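Local atomic coordinates of manganese-dependent ADP-ribose/CDP-alcohol diphosphatase (Danio rerio, PDB entry 2NXF), a protein that probably hydrolyses ADP-ribose and CDP-alcohols such as CDP-choline at a dinuclear metal centre, releasing a nucleoside monophosphate. Residues Arg104-Ala115 / Ile127-Glu135. Numbering follows the deposited sequence. Where two conformers were deposited one is given.
Sequences RPSLLSSRLNSA and IGDDIYAYE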
loop_
_atom_site.group_PDB
_atom_site.type_symbol
_atom_site.label_atom_id
_atom_site.label_comp_id
_atom_site.label_asym_id
_atom_site.label_seq_id
_atom_site.Cartn_x
_atom_site.Cartn_y
_atom_site.Cartn_z
ATOM N N ARG A 104 8.409 -4.837 -13.808
ATOM C CA ARG A 104 8.005 -3.416 -13.878
ATOM C C ARG A 104 7.501 -2.998 -15.259
ATOM O O ARG A 104 6.476 -2.323 -15.344
ATOM C CB ARG A 104 9.113 -2.457 -13.411
ATOM C CG ARG A 104 9.049 -2.138 -11.958
ATOM C CD ARG A 104 10.292 -1.422 -11.473
ATOM N NE ARG A 104 10.296 -1.443 -10.014
ATOM C CZ ARG A 104 9.664 -0.564 -9.238
ATOM N NH1 ARG A 104 9.747 -0.675 -7.919
ATOM N NH2 ARG A 104 8.972 0.443 -9.766
ATOM N N PRO A 105 8.216 -3.375 -16.345
ATOM C CA PRO A 105 7.671 -3.030 -17.664
ATOM C C PRO A 105 6.268 -3.602 -17.894
ATOM O O PRO A 105 5.413 -2.909 -18.469
ATOM C CB PRO A 105 8.675 -3.667 -18.630
ATOM C CG PRO A 105 9.949 -3.683 -17.878
ATOM C CD PRO A 105 9.527 -4.044 -16.475
ATOM N N SER A 106 6.033 -4.840 -17.447
ATOM C CA SER A 106 4.693 -5.430 -17.496
ATOM C C SER A 106 3.682 -4.639 -16.685
ATOM O O SER A 106 2.575 -4.355 -17.145
ATOM C CB SER A 106 4.711 -6.890 -17.040
ATOM O OG SER A 106 5.412 -7.663 -18.021
ATOM N N LEU A 107 4.054 -4.287 -15.464
ATOM C CA LEU A 107 3.166 -3.502 -14.624
ATOM C C LEU A 107 2.880 -2.130 -15.257
ATOM O O LEU A 107 1.731 -1.674 -15.262
ATOM C CB LEU A 107 3.755 -3.355 -13.220
ATOM C CG LEU A 107 3.647 -4.632 -12.386
ATOM C CD1 LEU A 107 4.639 -4.570 -11.240
ATOM C CD2 LEU A 107 2.207 -4.799 -11.877
ATOM N N LEU A 108 3.905 -1.496 -15.819
ATOM C CA LEU A 108 3.701 -0.189 -16.434
ATOM C C LEU A 108 2.727 -0.228 -17.617
ATOM O O LEU A 108 1.970 0.730 -17.830
ATOM C CB LEU A 108 5.032 0.446 -16.817
ATOM C CG LEU A 108 5.061 1.975 -16.759
ATOM C CD1 LEU A 108 4.953 2.474 -15.321
ATOM C CD2 LEU A 108 6.329 2.470 -17.409
ATOM N N SER A 109 2.721 -1.332 -18.366
ATOM C CA SER A 109 1.834 -1.461 -19.529
ATOM C C SER A 109 0.438 -1.983 -19.159
ATOM O O SER A 109 -0.422 -2.142 -20.040
ATOM C CB SER A 109 2.474 -2.376 -20.590
ATOM O OG SER A 109 2.402 -3.725 -20.157
ATOM N N SER A 110 0.221 -2.252 -17.871
ATOM C CA SER A 110 -0.993 -2.936 -17.402
ATOM C C SER A 110 -2.072 -1.983 -16.871
ATOM O O SER A 110 -1.831 -0.787 -16.716
ATOM C CB SER A 110 -0.645 -3.924 -16.291
ATOM O OG SER A 110 -0.476 -3.242 -15.040
ATOM N N ARG A 111 -3.233 -2.550 -16.544
ATOM C CA ARG A 111 -4.331 -1.807 -15.906
ATOM C C ARG A 111 -3.944 -1.304 -14.506
ATOM O O ARG A 111 -4.630 -0.430 -13.952
ATOM C CB ARG A 111 -5.594 -2.677 -15.782
ATOM C CG ARG A 111 -6.250 -3.113 -17.116
ATOM C CD ARG A 111 -6.954 -1.998 -17.862
ATOM N NE ARG A 111 -7.835 -1.142 -17.055
ATOM C CZ ARG A 111 -9.053 -1.461 -16.606
ATOM N NH1 ARG A 111 -9.579 -2.662 -16.819
ATOM N NH2 ARG A 111 -9.741 -0.563 -15.903
ATOM N N LEU A 112 -2.861 -1.847 -13.935
ATOM C CA LEU A 112 -2.412 -1.418 -12.597
ATOM C C LEU A 112 -1.589 -0.123 -12.594
ATOM O O LEU A 112 -1.219 0.373 -11.521
ATOM C CB LEU A 112 -1.622 -2.524 -11.880
ATOM C CG LEU A 112 -2.433 -3.798 -11.600
ATOM C CD1 LEU A 112 -1.500 -4.868 -10.992
ATOM C CD2 LEU A 112 -3.569 -3.518 -10.651
ATOM N N ASN A 113 -1.282 0.400 -13.778
ATOM C CA ASN A 113 -0.612 1.688 -13.870
ATOM C C ASN A 113 -1.682 2.782 -13.881
ATOM O O ASN A 113 -2.262 3.109 -14.931
ATOM C CB ASN A 113 0.282 1.752 -15.115
ATOM C CG ASN A 113 0.941 3.119 -15.294
ATOM O OD1 ASN A 113 0.734 4.035 -14.481
ATOM N ND2 ASN A 113 1.731 3.267 -16.351
ATOM N N SER A 114 -1.928 3.364 -12.710
ATOM C CA SER A 114 -2.908 4.442 -12.587
ATOM C C SER A 114 -2.270 5.837 -12.589
ATOM O O SER A 114 -2.948 6.834 -12.347
ATOM C CB SER A 114 -3.748 4.238 -11.324
ATOM O OG SER A 114 -2.922 4.019 -10.198
ATOM N N ALA A 115 -0.973 5.909 -12.870
ATOM C CA ALA A 115 -0.264 7.197 -12.822
ATOM C C ALA A 115 -0.588 8.080 -14.022
ATOM O O ALA A 115 -0.480 9.306 -13.922
ATOM C CB ALA A 115 1.229 6.977 -12.717
ATOM N N ILE A 127 7.650 8.237 -13.047
ATOM C CA ILE A 127 7.671 7.127 -14.022
ATOM C C ILE A 127 8.884 7.228 -14.951
ATOM O O ILE A 127 9.520 6.218 -15.283
ATOM C CB ILE A 127 6.371 7.079 -14.886
ATOM C CG1 ILE A 127 5.112 6.919 -14.024
ATOM C CG2 ILE A 127 6.430 5.945 -15.915
ATOM C CD1 ILE A 127 5.148 5.804 -13.095
ATOM N N GLY A 128 9.216 8.460 -15.350
ATOM C CA GLY A 128 10.351 8.701 -16.259
ATOM C C GLY A 128 11.684 8.330 -15.620
ATOM O O GLY A 128 12.690 8.129 -16.320
ATOM N N ASP A 129 11.671 8.240 -14.293
ATOM C CA ASP A 129 12.819 7.868 -13.476
ATOM C C ASP A 129 12.763 6.399 -13.041
ATOM O O ASP A 129 13.542 5.978 -12.176
ATOM C CB ASP A 129 12.859 8.772 -12.239
ATOM C CG ASP A 129 12.845 10.256 -12.611
ATOM O OD1 ASP A 129 13.807 10.690 -13.269
ATOM O OD2 ASP A 129 11.865 10.964 -12.277
ATOM N N ASP A 130 11.845 5.634 -13.641
ATOM C CA ASP A 130 11.632 4.208 -13.298
ATOM C C ASP A 130 11.255 3.984 -11.821
ATOM O O ASP A 130 11.699 3.022 -11.195
ATOM C CB ASP A 130 12.848 3.356 -13.729
ATOM C CG ASP A 130 12.525 1.863 -13.874
ATOM O OD1 ASP A 130 11.333 1.473 -13.974
ATOM O OD2 ASP A 130 13.491 1.076 -13.906
ATOM N N ILE A 131 10.426 4.882 -11.278
ATOM C CA ILE A 131 9.880 4.734 -9.917
ATOM C C ILE A 131 8.375 4.940 -10.059
ATOM O O ILE A 131 7.940 5.908 -10.678
ATOM C CB ILE A 131 10.484 5.797 -8.938
ATOM C CG1 ILE A 131 12.017 5.650 -8.891
ATOM C CG2 ILE A 131 9.894 5.674 -7.521
ATOM C CD1 ILE A 131 12.731 6.898 -8.271
ATOM N N TYR A 132 7.588 4.014 -9.507
ATOM C CA TYR A 132 6.139 4.090 -9.661
ATOM C C TYR A 132 5.566 4.875 -8.480
ATOM O O TYR A 132 5.083 4.314 -7.492
ATOM C CB TYR A 132 5.514 2.686 -9.765
ATOM C CG TYR A 132 4.016 2.771 -9.914
ATOM C CD1 TYR A 132 3.440 3.309 -11.064
ATOM C CD2 TYR A 132 3.171 2.303 -8.887
ATOM C CE1 TYR A 132 2.036 3.433 -11.188
ATOM C CE2 TYR A 132 1.783 2.396 -9.009
ATOM C CZ TYR A 132 1.226 2.951 -10.143
ATOM O OH TYR A 132 -0.139 3.057 -10.263
ATOM N N ALA A 133 5.658 6.195 -8.595
ATOM C CA ALA A 133 5.178 7.104 -7.575
ATOM C C ALA A 133 4.624 8.308 -8.285
ATOM O O ALA A 133 5.177 8.769 -9.311
ATOM C CB ALA A 133 6.326 7.532 -6.664
ATOM N N TYR A 134 3.539 8.839 -7.731
ATOM C CA TYR A 134 2.908 10.010 -8.342
ATOM C C TYR A 134 2.060 10.742 -7.343
ATOM O O TYR A 134 1.762 10.207 -6.285
ATOM C CB TYR A 134 2.095 9.633 -9.577
ATOM C CG TYR A 134 0.865 8.747 -9.367
ATOM C CD1 TYR A 134 -0.417 9.315 -9.319
ATOM C CD2 TYR A 134 0.979 7.348 -9.274
ATOM C CE1 TYR A 134 -1.560 8.533 -9.185
ATOM C CE2 TYR A 134 -0.184 6.551 -9.131
ATOM C CZ TYR A 134 -1.436 7.154 -9.085
ATOM O OH TYR A 134 -2.591 6.390 -8.966
ATOM N N GLU A 135 1.718 11.984 -7.681
ATOM C CA GLU A 135 0.912 12.802 -6.791
ATOM C C GLU A 135 -0.050 13.627 -7.623
ATOM O O GLU A 135 0.254 13.978 -8.766
ATOM C CB GLU A 135 1.804 13.694 -5.904
ATOM C CG GLU A 135 2.840 14.544 -6.659
ATOM C CD GLU A 135 2.394 15.960 -6.966
ATOM O OE1 GLU A 135 3.207 16.707 -7.587
ATOM O OE2 GLU A 135 1.237 16.331 -6.619
HETATM O O HOH W 1 8.687 1.755 -12.580
#
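In this calcineurin-like phosphoesterase fold, an Asx turn at Asn-113 to Ala-115, following helix 104-108, packs on Tyr-132 and Tyr-134 where 127-135 runs into strand 134-139 of the seven-stranded sheet. Ser-114 meets both phenols: its N-H bonds to Tyr-132 OH at 3.0 Å and nearly straight (161°), while its OG hydrogen-bonds Tyr-134 OH at 2.7 Å, with either group able to donate. A serine suits the place, being short enough to fit between the two hydroxyls, and the backbone N of His-92, on an edge strand of the other sheet, also bonds OG. Tyr-134 has its CG tucked between backbone N and carbonyl carbon (chi1 65°), which lays one ring face against Ala-115, whose CA sits 3.7 Å from the ring centroid in a CH-pi contact. Cut back to an alanine, Tyr-134 would probably no longer offer Ala-115 its aromatic face, and Ser-114 OG and His-91 ND1 would lose the hydroxyl they share. With no more than a methyl, Ala-115 fits closely here, its CB 3.9 Å from Tyr-132 CE1 and also touching Ile-127, whose CG2 methyl, a branch from CB, packs against Leu-108 CD2. Asn-113 braces the turn, its OD1 accepting from Ala-115 N and its ND2 reaching back to Leu-108 O, 2.9 Å away on a carbonyl lone pair. At the far end the long Arg-104 side chain stretches to Asp-148 and Gly-156, where its guanidinium is anchored; in the guanidinium plane, a water accepts from Arg-104 NH2 at 3.1 Å.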